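Long-range contacts in extracellular ligand-binding receptor (Verminephrobacter eiseniae, PDB 4M88), which probably binds amino acids outside the cytoplasmic membrane as the substrate-capturing component of an ABC transporter: residues N102-A107 / H120-D125; K126-E131 / R342-G347; S142-L147 / G201-G206; G214-R219 / V239-V244; F228-V233 / G251-F256. All blocks are in the same frame, centred on the assembly; numbering follows the deposited sequence.

Contact 1: N102-A107 / H120-D125; sequences NGVPGA and HVRAGD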
# COMPACT_ATOMS: atom_id res chain seq x y z
N ASN A 102 -7.11 -5.07 -4.40
CA ASN A 102 -6.20 -4.26 -3.58
C ASN A 102 -6.83 -2.95 -3.13
O ASN A 102 -7.77 -2.43 -3.75
CB ASN A 102 -4.85 -4.03 -4.26
CG ASN A 102 -3.73 -3.80 -3.24
OD1 ASN A 102 -3.65 -4.50 -2.23
ND2 ASN A 102 -2.89 -2.80 -3.50
N GLY A 103 -6.31 -2.43 -2.03
CA GLY A 103 -6.74 -1.15 -1.49
C GLY A 103 -5.56 -0.59 -0.72
O GLY A 103 -4.83 -1.34 -0.07
N VAL A 104 -5.36 0.72 -0.84
CA VAL A 104 -4.33 1.44 -0.11
C VAL A 104 -5.00 2.59 0.62
O VAL A 104 -5.67 3.40 -0.01
CB VAL A 104 -3.29 2.04 -1.06
CG1 VAL A 104 -2.23 2.85 -0.29
CG2 VAL A 104 -2.65 0.96 -1.90
N PRO A 105 -4.80 2.71 1.94
CA PRO A 105 -3.92 1.93 2.81
C PRO A 105 -4.57 0.64 3.27
O PRO A 105 -5.79 0.48 3.15
CB PRO A 105 -3.76 2.85 4.02
CG PRO A 105 -5.08 3.53 4.12
CD PRO A 105 -5.51 3.76 2.69
N GLY A 106 -3.75 -0.26 3.82
CA GLY A 106 -4.23 -1.50 4.38
C GLY A 106 -4.70 -1.37 5.82
O GLY A 106 -4.47 -2.26 6.63
N ALA A 107 -5.37 -0.26 6.13
CA ALA A 107 -5.84 -0.01 7.49
C ALA A 107 -6.77 -1.12 7.96
O ALA A 107 -7.56 -1.66 7.18
CB ALA A 107 -6.54 1.34 7.58
N HIS A 120 -7.47 -8.11 -1.08
CA HIS A 120 -6.28 -7.35 -0.69
C HIS A 120 -5.02 -8.08 -1.12
O HIS A 120 -4.84 -9.25 -0.81
CB HIS A 120 -6.27 -7.13 0.82
CG HIS A 120 -7.52 -6.49 1.32
ND1 HIS A 120 -7.73 -5.13 1.28
CD2 HIS A 120 -8.66 -7.03 1.81
CE1 HIS A 120 -8.94 -4.86 1.74
NE2 HIS A 120 -9.53 -5.99 2.06
N VAL A 121 -4.16 -7.38 -1.85
CA VAL A 121 -2.92 -7.96 -2.35
C VAL A 121 -1.77 -7.67 -1.37
O VAL A 121 -0.88 -8.49 -1.19
CB VAL A 121 -2.60 -7.44 -3.77
CG1 VAL A 121 -1.27 -7.97 -4.25
CG2 VAL A 121 -3.71 -7.88 -4.73
N ARG A 122 -1.79 -6.50 -0.74
CA ARG A 122 -0.76 -6.18 0.24
C ARG A 122 -1.15 -6.70 1.61
O ARG A 122 -2.34 -6.79 1.94
CB ARG A 122 -0.55 -4.66 0.33
CG ARG A 122 -1.84 -3.93 0.72
CD ARG A 122 -1.54 -2.53 1.24
NE ARG A 122 -0.57 -1.86 0.38
CZ ARG A 122 0.39 -1.06 0.82
NH1 ARG A 122 1.22 -0.48 -0.03
NH2 ARG A 122 0.50 -0.83 2.13
N ALA A 123 -0.15 -7.02 2.43
CA ALA A 123 -0.40 -7.35 3.82
C ALA A 123 -1.04 -6.15 4.51
O ALA A 123 -0.83 -4.99 4.09
CB ALA A 123 0.90 -7.74 4.52
N GLY A 124 -1.81 -6.39 5.56
CA GLY A 124 -2.48 -5.30 6.24
C GLY A 124 -1.57 -4.51 7.18
O GLY A 124 -0.52 -5.01 7.60
N ASP A 125 -1.98 -3.28 7.48
CA ASP A 125 -1.30 -2.45 8.47
C ASP A 125 -1.13 -3.19 9.79
O ASP A 125 -0.12 -3.01 10.47
CB ASP A 125 -2.07 -1.14 8.71
CG ASP A 125 -1.89 -0.14 7.58
OD1 ASP A 125 -1.24 -0.48 6.57
OD2 ASP A 125 -2.43 1.00 7.71
O HOH W 1 -5.43 -3.37 1.63
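N102 holds the loop 120-125 through its side-chain oxygen, in the two-lobed fold of the leucine-binding protein family. Both segments follow strands of the parallel sheet in one lobe; 120-125 then leads into helix 125-138, which packs on the other lobe, consistent with one of the interlobe crossings of this family.

OD1 of N102 accepts from V121 N at 2.9 Å and R122 N at 3.1 Å, and both N-H groups reach it from the same face of its amide. CG lies anti to the backbone N (chi1 -153°), which turns the amide across V121, while ND2 goes to E290 and S77. A leucine here would probably leave the amide hydrogens of V121 and R122 without their shared acceptor and cost E290 one of its donors. At the start of helix 125-138, D125 N binds G106 O at 2.8 Å. A water donates to G103 O and also bonds ND1 of H120.

Packing fills the middle. The aliphatic part of R122 passes G103 O, with CD at 3.7 Å, and its guanidinium continues to a salt bridge with E290. G106 lies close under this chain, where a CB would stand only 3.4 Å from R122 CD. The D125 carboxylate, bonded to Y232, runs beside the G106 peptide: its CG is 3.5 Å from G106 C.

Contact 2: K126-E131 / R342-G347; sequences KQEIEE and RYVNIG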
# COMPACT_ATOMS: atom_id res chain seq x y z
N LYS A 126 -2.10 -4.04 10.15
CA LYS A 126 -2.02 -4.70 11.45
C LYS A 126 -0.81 -5.63 11.53
O LYS A 126 -0.05 -5.61 12.51
CB LYS A 126 -3.31 -5.47 11.75
CG LYS A 126 -3.31 -6.19 13.09
CD LYS A 126 -4.70 -6.68 13.46
CE LYS A 126 -4.64 -7.59 14.68
NZ LYS A 126 -5.99 -7.79 15.26
N GLN A 127 -0.62 -6.43 10.49
CA GLN A 127 0.52 -7.33 10.48
C GLN A 127 1.82 -6.56 10.37
O GLN A 127 2.82 -6.93 10.99
CB GLN A 127 0.41 -8.32 9.34
CG GLN A 127 1.37 -9.49 9.52
CD GLN A 127 1.51 -10.32 8.27
OE1 GLN A 127 0.71 -10.20 7.34
NE2 GLN A 127 2.53 -11.16 8.24
N GLU A 128 1.83 -5.49 9.58
CA GLU A 128 3.02 -4.65 9.50
C GLU A 128 3.39 -4.03 10.86
O GLU A 128 4.56 -3.99 11.24
CB GLU A 128 2.85 -3.55 8.45
CG GLU A 128 2.72 -4.12 7.04
CD GLU A 128 2.97 -3.09 5.96
OE1 GLU A 128 2.97 -1.87 6.27
OE2 GLU A 128 3.17 -3.50 4.79
N ILE A 129 2.38 -3.53 11.57
CA ILE A 129 2.60 -2.94 12.89
C ILE A 129 3.06 -3.98 13.93
O ILE A 129 3.93 -3.69 14.77
CB ILE A 129 1.33 -2.21 13.37
CG1 ILE A 129 1.19 -0.87 12.62
CG2 ILE A 129 1.37 -1.95 14.86
CD1 ILE A 129 -0.21 -0.28 12.69
N GLU A 130 2.49 -5.18 13.87
CA GLU A 130 2.94 -6.25 14.77
C GLU A 130 4.40 -6.58 14.52
O GLU A 130 5.18 -6.77 15.46
CB GLU A 130 2.06 -7.49 14.63
CG GLU A 130 0.67 -7.32 15.26
CD GLU A 130 -0.32 -8.42 14.88
OE1 GLU A 130 -0.07 -9.14 13.88
OE2 GLU A 130 -1.34 -8.56 15.58
N GLU A 131 4.78 -6.63 13.25
CA GLU A 131 6.17 -6.84 12.85
C GLU A 131 7.10 -5.73 13.33
O GLU A 131 8.21 -5.99 13.79
CB GLU A 131 6.25 -6.96 11.32
CG GLU A 131 7.64 -7.23 10.80
CD GLU A 131 8.03 -8.69 10.87
OE1 GLU A 131 7.22 -9.50 11.38
OE2 GLU A 131 9.14 -9.03 10.42
N ARG A 342 0.49 -12.55 3.38
CA ARG A 342 1.07 -12.28 4.71
C ARG A 342 2.56 -11.92 4.61
O ARG A 342 3.31 -12.01 5.59
CB ARG A 342 0.87 -13.48 5.64
CG ARG A 342 -0.50 -13.54 6.32
CD ARG A 342 -0.46 -14.47 7.56
NE ARG A 342 -0.50 -13.72 8.82
CZ ARG A 342 0.36 -13.89 9.83
NH1 ARG A 342 1.33 -14.79 9.75
NH2 ARG A 342 0.23 -13.16 10.93
N TYR A 343 3.00 -11.52 3.42
CA TYR A 343 4.38 -11.10 3.21
C TYR A 343 4.65 -9.76 3.89
O TYR A 343 4.01 -8.76 3.58
CB TYR A 343 4.71 -11.00 1.71
CG TYR A 343 6.14 -10.59 1.40
CD1 TYR A 343 7.08 -11.52 0.99
CD2 TYR A 343 6.55 -9.26 1.51
CE1 TYR A 343 8.38 -11.15 0.70
CE2 TYR A 343 7.85 -8.88 1.24
CZ TYR A 343 8.76 -9.82 0.82
OH TYR A 343 10.06 -9.44 0.55
N VAL A 344 5.61 -9.73 4.81
CA VAL A 344 6.03 -8.47 5.42
C VAL A 344 7.55 -8.55 5.59
O VAL A 344 8.07 -9.54 6.07
CB VAL A 344 5.34 -8.25 6.78
CG1 VAL A 344 6.12 -7.27 7.61
CG2 VAL A 344 3.90 -7.77 6.60
N ASN A 345 8.26 -7.50 5.18
CA ASN A 345 9.72 -7.54 5.25
C ASN A 345 10.22 -6.15 5.58
O ASN A 345 9.93 -5.18 4.88
CB ASN A 345 10.28 -8.01 3.90
CG ASN A 345 11.75 -8.39 3.96
OD1 ASN A 345 12.40 -8.26 4.99
ND2 ASN A 345 12.28 -8.87 2.84
N ILE A 346 10.97 -6.03 6.67
CA ILE A 346 11.41 -4.70 7.08
C ILE A 346 12.75 -4.37 6.45
O ILE A 346 13.72 -5.10 6.63
CB ILE A 346 11.55 -4.59 8.59
CG1 ILE A 346 10.22 -4.89 9.27
CG2 ILE A 346 12.04 -3.21 8.97
CD1 ILE A 346 10.29 -4.85 10.77
N GLY A 347 12.79 -3.27 5.71
CA GLY A 347 14.04 -2.77 5.17
C GLY A 347 14.52 -1.62 6.04
O GLY A 347 13.70 -0.94 6.66
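Q127 leaves helix 125-138 toward the segment 342-347, with CG anti to the backbone N (chi1 -165°) and the chain extended from there to the amide. Beyond CB, CG comes within 4.1 Å of R342 NH2. CD rests against V344, 3.9 Å from CG2. At the tip the two branches part: OE1 lies 3.4 Å from R342 CA, and NE2 donates to R342 O at 2.9 Å, a bond of 151° at the hydrogen that arrives tilted from the carbonyl plane. The same amide also stacks flat on the R342 guanidinium, their planes 2° apart, with NE2 over the centre of the cation. R342 is exposed and touches a crystal neighbour, so its pose may owe something to lattice packing.

Helix 125-138 here packs over the 250-254/345-349 part of the mixed alpha/beta sheet: 342-347 runs from a loop into strand 345-349, the antiparallel neighbour of strand 250-254. An alanine in place of Q127 would probably leave R342 O without this donor and its guanidinium free to turn.

One turn on, E131 bends at chi2, carrying its carboxylate aside, and its CG touches V344 CG1 at 3.5 Å and I346 CD1 at 3.6 Å.

Contact 3: S142-L147 / G201-G206; sequences SKLATL and GVLVIG
A145 and L147 bond across to G201, L203 and I205 in the ladder of two neighbouring parallel strands, 143-149 and 201-205, inside the alpha/beta sheet of one lobe. The strand segments run at 23° to each other, the ordinary twist of such a sheet.

A145 N gives its hydrogen to G201 O at 3.1 Å, almost straight at 176°, and A145 O receives L203 N at 2.9 Å. The pattern then repeats: L147 N donates to L203 O at 2.7 Å, and L147 O takes I205 N at 2.8 Å. The N-H and C=O of A145, L147 and L203 are all used within this pair. The residues between turn their polar backbone groups outward: L144 and T146 to strand 174-180, V202 and V204 to F228 of strand 227-229. Two buried polar atoms, G201 N and T146 OG1, have no partner in the model. K143 NZ, by contrast, reaches L197 O.

L144, T146 and L203 share one face, where V161 of helix 152-166 covers T146 and L203; A145, L147, V202 and V204 share the other, where helices 184-195 and 208-220 touch L147, V202 and V204. T146 CG2, anti to the backbone N, is carried to I205 CD1 at 4.0 Å. G201 has no side chain on the first face, and there L144 CD2 settles 3.6 Å from its O and 3.8 Å from L203 CD1.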
# COMPACT_ATOMS: atom_id res chain seq x y z
N SER A 142 12.47 -0.56 24.92
CA SER A 142 11.44 -0.73 25.94
C SER A 142 10.48 0.47 25.95
O SER A 142 9.48 0.45 26.65
CB SER A 142 12.09 -0.90 27.32
OG SER A 142 12.92 0.21 27.63
N LYS A 143 10.80 1.50 25.18
CA LYS A 143 9.90 2.65 25.06
C LYS A 143 9.76 3.13 23.62
O LYS A 143 10.76 3.49 22.97
CB LYS A 143 10.34 3.80 25.96
CG LYS A 143 9.42 5.00 25.88
CD LYS A 143 9.72 6.02 26.97
CE LYS A 143 8.68 7.13 26.96
NZ LYS A 143 8.74 7.99 28.17
N LEU A 144 8.53 3.13 23.13
CA LEU A 144 8.21 3.50 21.75
C LEU A 144 7.26 4.68 21.72
O LEU A 144 6.34 4.74 22.53
CB LEU A 144 7.53 2.33 21.05
CG LEU A 144 8.39 1.30 20.32
CD1 LEU A 144 7.50 0.19 19.75
CD2 LEU A 144 9.17 1.98 19.20
N ALA A 145 7.47 5.60 20.79
CA ALA A 145 6.50 6.66 20.54
C ALA A 145 5.89 6.44 19.16
O ALA A 145 6.54 5.89 18.28
CB ALA A 145 7.17 8.02 20.60
N THR A 146 4.65 6.86 18.98
CA THR A 146 4.02 6.82 17.66
C THR A 146 3.53 8.22 17.31
O THR A 146 2.88 8.86 18.13
CB THR A 146 2.81 5.87 17.61
OG1 THR A 146 3.21 4.56 18.02
CG2 THR A 146 2.21 5.82 16.20
N LEU A 147 3.88 8.69 16.11
CA LEU A 147 3.34 9.94 15.58
C LEU A 147 2.30 9.58 14.55
O LEU A 147 2.62 8.88 13.59
CB LEU A 147 4.45 10.75 14.92
CG LEU A 147 4.03 12.02 14.17
CD1 LEU A 147 3.40 13.02 15.14
CD2 LEU A 147 5.23 12.66 13.47
N GLY A 201 12.59 4.70 19.89
CA GLY A 201 12.23 4.59 18.49
C GLY A 201 10.88 5.25 18.29
O GLY A 201 10.13 5.43 19.25
N VAL A 202 10.59 5.65 17.05
CA VAL A 202 9.34 6.34 16.75
C VAL A 202 8.69 5.77 15.50
O VAL A 202 9.33 5.72 14.44
CB VAL A 202 9.55 7.86 16.51
CG1 VAL A 202 8.19 8.56 16.37
CG2 VAL A 202 10.35 8.49 17.65
N LEU A 203 7.43 5.36 15.62
CA LEU A 203 6.62 4.93 14.48
C LEU A 203 5.88 6.12 13.92
O LEU A 203 5.27 6.88 14.67
CB LEU A 203 5.58 3.89 14.91
CG LEU A 203 5.88 2.42 15.08
CD1 LEU A 203 6.72 2.17 16.31
CD2 LEU A 203 4.54 1.67 15.17
N VAL A 204 5.88 6.28 12.60
CA VAL A 204 5.08 7.33 11.97
C VAL A 204 3.98 6.70 11.13
O VAL A 204 4.26 5.89 10.25
CB VAL A 204 5.96 8.26 11.12
CG1 VAL A 204 5.16 9.46 10.63
CG2 VAL A 204 7.16 8.74 11.95
N ILE A 205 2.73 7.06 11.41
CA ILE A 205 1.56 6.44 10.77
C ILE A 205 0.69 7.49 10.11
O ILE A 205 0.25 8.44 10.76
CB ILE A 205 0.71 5.66 11.80
CG1 ILE A 205 1.51 4.47 12.35
CG2 ILE A 205 -0.60 5.19 11.19
CD1 ILE A 205 0.71 3.56 13.27
N GLY A 206 0.42 7.33 8.82
CA GLY A 206 -0.43 8.28 8.13
C GLY A 206 -0.30 8.14 6.63
O GLY A 206 0.43 7.26 6.15

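Contact 4: G214-R219 / V239-V244; sequences GIAALR and VKVVGV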
# COMPACT_ATOMS: atom_id res chain seq x y z
N GLY A 214 6.41 14.10 8.50
CA GLY A 214 6.62 13.72 9.89
C GLY A 214 8.07 13.36 10.15
O GLY A 214 8.64 13.72 11.18
N ILE A 215 8.67 12.63 9.22
CA ILE A 215 10.08 12.31 9.34
C ILE A 215 10.90 13.59 9.38
O ILE A 215 11.78 13.75 10.23
CB ILE A 215 10.56 11.42 8.19
CG1 ILE A 215 9.90 10.04 8.27
CG2 ILE A 215 12.08 11.27 8.23
CD1 ILE A 215 10.17 9.15 7.06
N ALA A 216 10.62 14.52 8.47
CA ALA A 216 11.41 15.75 8.41
C ALA A 216 11.26 16.54 9.70
O ALA A 216 12.24 17.09 10.21
CB ALA A 216 11.00 16.58 7.22
N ALA A 217 10.04 16.59 10.23
CA ALA A 217 9.78 17.33 11.46
C ALA A 217 10.51 16.70 12.64
O ALA A 217 11.08 17.41 13.48
CB ALA A 217 8.29 17.40 11.73
N LEU A 218 10.48 15.37 12.71
CA LEU A 218 11.20 14.67 13.77
C LEU A 218 12.71 14.93 13.70
O LEU A 218 13.33 15.26 14.72
CB LEU A 218 10.88 13.17 13.74
CG LEU A 218 9.47 12.77 14.19
CD1 LEU A 218 9.17 11.32 13.81
CD2 LEU A 218 9.29 12.97 15.71
N ARG A 219 13.31 14.80 12.52
CA ARG A 219 14.74 15.06 12.36
C ARG A 219 15.09 16.50 12.75
O ARG A 219 16.09 16.75 13.43
CB ARG A 219 15.22 14.77 10.93
CG ARG A 219 15.20 13.32 10.51
CD ARG A 219 15.71 12.39 11.59
NE ARG A 219 15.98 11.06 11.05
CZ ARG A 219 16.05 9.94 11.78
NH1 ARG A 219 15.86 9.98 13.10
NH2 ARG A 219 16.32 8.78 11.19
N VAL A 239 14.95 10.55 1.21
CA VAL A 239 16.25 11.17 0.95
C VAL A 239 16.12 12.53 0.25
O VAL A 239 16.89 13.46 0.51
CB VAL A 239 17.17 10.23 0.15
CG1 VAL A 239 18.49 10.93 -0.19
CG2 VAL A 239 17.42 8.96 0.93
N LYS A 240 15.13 12.65 -0.63
CA LYS A 240 14.85 13.91 -1.32
C LYS A 240 14.68 15.05 -0.32
O LYS A 240 15.17 16.16 -0.53
CB LYS A 240 13.58 13.76 -2.18
CG LYS A 240 13.38 14.89 -3.18
CD LYS A 240 14.47 14.82 -4.24
CE LYS A 240 14.70 16.16 -4.92
NZ LYS A 240 15.96 16.16 -5.71
N VAL A 241 14.01 14.75 0.79
CA VAL A 241 13.68 15.78 1.77
C VAL A 241 14.74 15.98 2.86
O VAL A 241 15.20 17.10 3.07
CB VAL A 241 12.28 15.53 2.40
CG1 VAL A 241 11.94 16.65 3.38
CG2 VAL A 241 11.23 15.44 1.31
N VAL A 242 15.15 14.90 3.53
CA VAL A 242 16.09 15.02 4.65
C VAL A 242 17.52 14.56 4.35
O VAL A 242 18.39 14.61 5.22
CB VAL A 242 15.58 14.28 5.92
CG1 VAL A 242 14.27 14.89 6.41
CG2 VAL A 242 15.40 12.79 5.64
N GLY A 243 17.77 14.12 3.12
CA GLY A 243 19.11 13.71 2.74
C GLY A 243 19.44 12.33 3.27
O GLY A 243 18.66 11.72 4.00
N VAL A 244 20.60 11.81 2.88
CA VAL A 244 21.04 10.51 3.38
C VAL A 244 21.23 10.59 4.89
O VAL A 244 20.89 9.66 5.62
CB VAL A 244 22.34 10.08 2.67
CG1 VAL A 244 22.94 8.86 3.33
CG2 VAL A 244 22.04 9.81 1.21
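R219 carries the flat side-chain group of this contact, yet it meets V242 with its aliphatic portion: CG lies 4.5 Å from V242 CG1, and neither face nor edge of the guanidinium rests on the segment 239-244. The plane sits further along, held by its N-H groups, with NE bonded to G246 O and NH1 shared between V223 O and Q225 O. Backbone oxygens thus fix the group's rotation, and they tie the last turn of helix 208-220 both to the end of helix 235-247 and to the loop between helix 208-220 and strand 227-229.

The rest is apolar and thin. V242 carries most of it. With CG1 anti to its carbonyl carbon (chi1 -63°), that methyl is pushed at A216, 3.6 Å from CA and 3.8 Å from CB, while CG2 looks toward I215 CG2 at 4.5 Å. V241 adds its CG1 beside the same alanine, 4.0 Å from CB. The small A216 is where the two backbones come nearest, its CA 6.0 Å from that of V242. I215 also packs on L227 and V229 of the sheet.

The axes of the two segments approach to 9.7 Å and run at 30°. Helices 208-220 and 235-247, the links of two successive beta-alpha-beta crossovers, lie side by side on the parallel part of the sheet, as in the alpha/beta lobes of periplasmic binding proteins.

Contact 5: F228-V233 / G251-F256; sequences FVLSYV and GIVQAF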
# COMPACT_ATOMS: atom_id res chain seq x y z
N PHE A 228 10.31 4.32 12.23
CA PHE A 228 9.75 3.19 11.50
C PHE A 228 8.50 3.64 10.78
O PHE A 228 7.69 4.39 11.33
CB PHE A 228 9.40 2.04 12.44
CG PHE A 228 10.48 1.69 13.42
CD1 PHE A 228 11.62 1.03 12.99
CD2 PHE A 228 10.35 2.01 14.76
CE1 PHE A 228 12.63 0.70 13.90
CE2 PHE A 228 11.35 1.70 15.67
CZ PHE A 228 12.49 1.04 15.23
N VAL A 229 8.35 3.20 9.54
CA VAL A 229 7.17 3.57 8.76
C VAL A 229 6.63 2.35 8.06
O VAL A 229 7.35 1.37 7.86
CB VAL A 229 7.49 4.66 7.71
CG1 VAL A 229 8.07 5.89 8.38
CG2 VAL A 229 8.45 4.12 6.66
N LEU A 230 5.35 2.41 7.69
CA LEU A 230 4.72 1.30 6.98
C LEU A 230 4.90 1.44 5.48
O LEU A 230 5.60 2.35 5.02
CB LEU A 230 3.23 1.25 7.34
CG LEU A 230 2.91 1.18 8.83
CD1 LEU A 230 1.40 1.07 9.07
CD2 LEU A 230 3.63 0.01 9.47
N SER A 231 4.27 0.55 4.72
CA SER A 231 4.48 0.46 3.27
C SER A 231 3.88 1.61 2.46
O SER A 231 3.09 1.36 1.55
CB SER A 231 3.89 -0.85 2.75
OG SER A 231 4.64 -1.96 3.18
N TYR A 232 4.26 2.85 2.76
CA TYR A 232 3.64 3.99 2.07
C TYR A 232 4.57 5.06 1.51
O TYR A 232 4.12 6.05 0.94
CB TYR A 232 2.58 4.63 2.97
CG TYR A 232 1.53 3.61 3.33
CD1 TYR A 232 0.71 3.07 2.35
CD2 TYR A 232 1.41 3.13 4.63
CE1 TYR A 232 -0.23 2.11 2.65
CE2 TYR A 232 0.47 2.16 4.94
CZ TYR A 232 -0.34 1.66 3.95
OH TYR A 232 -1.28 0.70 4.26
N VAL A 233 5.87 4.86 1.68
CA VAL A 233 6.86 5.80 1.15
C VAL A 233 8.02 5.03 0.55
O VAL A 233 8.24 3.87 0.90
CB VAL A 233 7.38 6.76 2.24
CG1 VAL A 233 6.29 7.69 2.70
CG2 VAL A 233 7.96 5.98 3.41
N GLY A 251 13.42 2.59 9.20
CA GLY A 251 12.97 1.29 8.76
C GLY A 251 11.65 1.40 8.03
O GLY A 251 10.73 2.07 8.50
N ILE A 252 11.54 0.74 6.88
CA ILE A 252 10.32 0.76 6.09
C ILE A 252 9.80 -0.67 6.01
O ILE A 252 10.50 -1.56 5.53
CB ILE A 252 10.56 1.26 4.65
CG1 ILE A 252 11.23 2.63 4.66
CG2 ILE A 252 9.25 1.30 3.86
CD1 ILE A 252 11.71 3.08 3.28
N VAL A 253 8.58 -0.90 6.48
CA VAL A 253 8.00 -2.24 6.38
C VAL A 253 7.48 -2.39 4.96
O VAL A 253 6.67 -1.58 4.50
CB VAL A 253 6.83 -2.43 7.33
CG1 VAL A 253 6.38 -3.87 7.32
CG2 VAL A 253 7.26 -2.06 8.70
N GLN A 254 7.96 -3.42 4.27
CA GLN A 254 7.58 -3.63 2.87
C GLN A 254 6.55 -4.73 2.75
O GLN A 254 6.66 -5.76 3.41
CB GLN A 254 8.80 -3.99 2.03
CG GLN A 254 9.92 -2.97 2.08
CD GLN A 254 9.63 -1.71 1.29
OE1 GLN A 254 8.48 -1.28 1.14
NE2 GLN A 254 10.69 -1.09 0.77
N ALA A 255 5.55 -4.52 1.89
CA ALA A 255 4.52 -5.53 1.66
C ALA A 255 4.83 -6.34 0.42
O ALA A 255 4.14 -7.31 0.11
CB ALA A 255 3.14 -4.87 1.52
N PHE A 256 5.89 -5.95 -0.28
CA PHE A 256 6.26 -6.59 -1.54
C PHE A 256 7.77 -6.69 -1.60
O PHE A 256 8.46 -5.95 -0.88
CB PHE A 256 5.77 -5.72 -2.71
CG PHE A 256 4.29 -5.50 -2.71
CD1 PHE A 256 3.43 -6.51 -3.11
CD2 PHE A 256 3.75 -4.28 -2.30
CE1 PHE A 256 2.06 -6.32 -3.12
CE2 PHE A 256 2.38 -4.08 -2.31
CZ PHE A 256 1.53 -5.10 -2.72
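G251 O takes V229 N at 2.8 Å, with a weaker CA-H...O contact from F228 CA at 3.3 Å; the V229 methyl CG2 packs against it as well. The strands 227-229 and 250-254 are parallel neighbours, the two ends of a beta-alpha-beta crossover whose helix is 235-247. The next rung runs the other way, V253 N to V229 O at 2.9 Å and 171°.

V229 and I252 stand side by side on one face, pointing the same way, with V229 CG2 3.7 Å from I252 CG1. Their contact follows from V229 holding CG2 between its backbone N and carbonyl carbon, which aims that methyl across to the partner strand. I211 of helix 208-220 also touches V229. On the face of F228, G251 has no side chain, and a CB there would come within 3.4 Å of F228 CD1.

Past V229 the first strand breaks away. S231 is the centre of an inverse gamma turn, closed by Y232 N to L230 O at 2.7 Å. The S231 hydroxyl is directed back at the second strand beside V253 O and A255, a very short approach to V253 O that is best read with caution. It also meets E128 OE2 of helix 125-138, and which acceptor takes its single proton is not settled. L230 places CD2 near V253 CG2, and I252 CG2 lies 4.0 Å from both L230 O and V233 O.

Contacts 3 and 5 and the strand side of contact 2 share one sheet: F228 joins contact 5 to contact 3 through its N to V202 O (2.8 Å) and its O to V204 N (2.9 Å), and Q254 N meets N345 O at 2.7 Å to bring in contact 2. Contact 4 packs helices on that sheet, with L218 CD1 3.8 Å from V204 CG2. Contact 1 comes from the other lobe, about 25 Å from contact 4 centre to centre. Y232 of contact 5 reaches it, its OH 2.6 Å from D125 OD1 and 2.7 Å from G106 N. A glycerol, probably from the crystallisation liquor, bonds D125 OD2 near this interlobe junction.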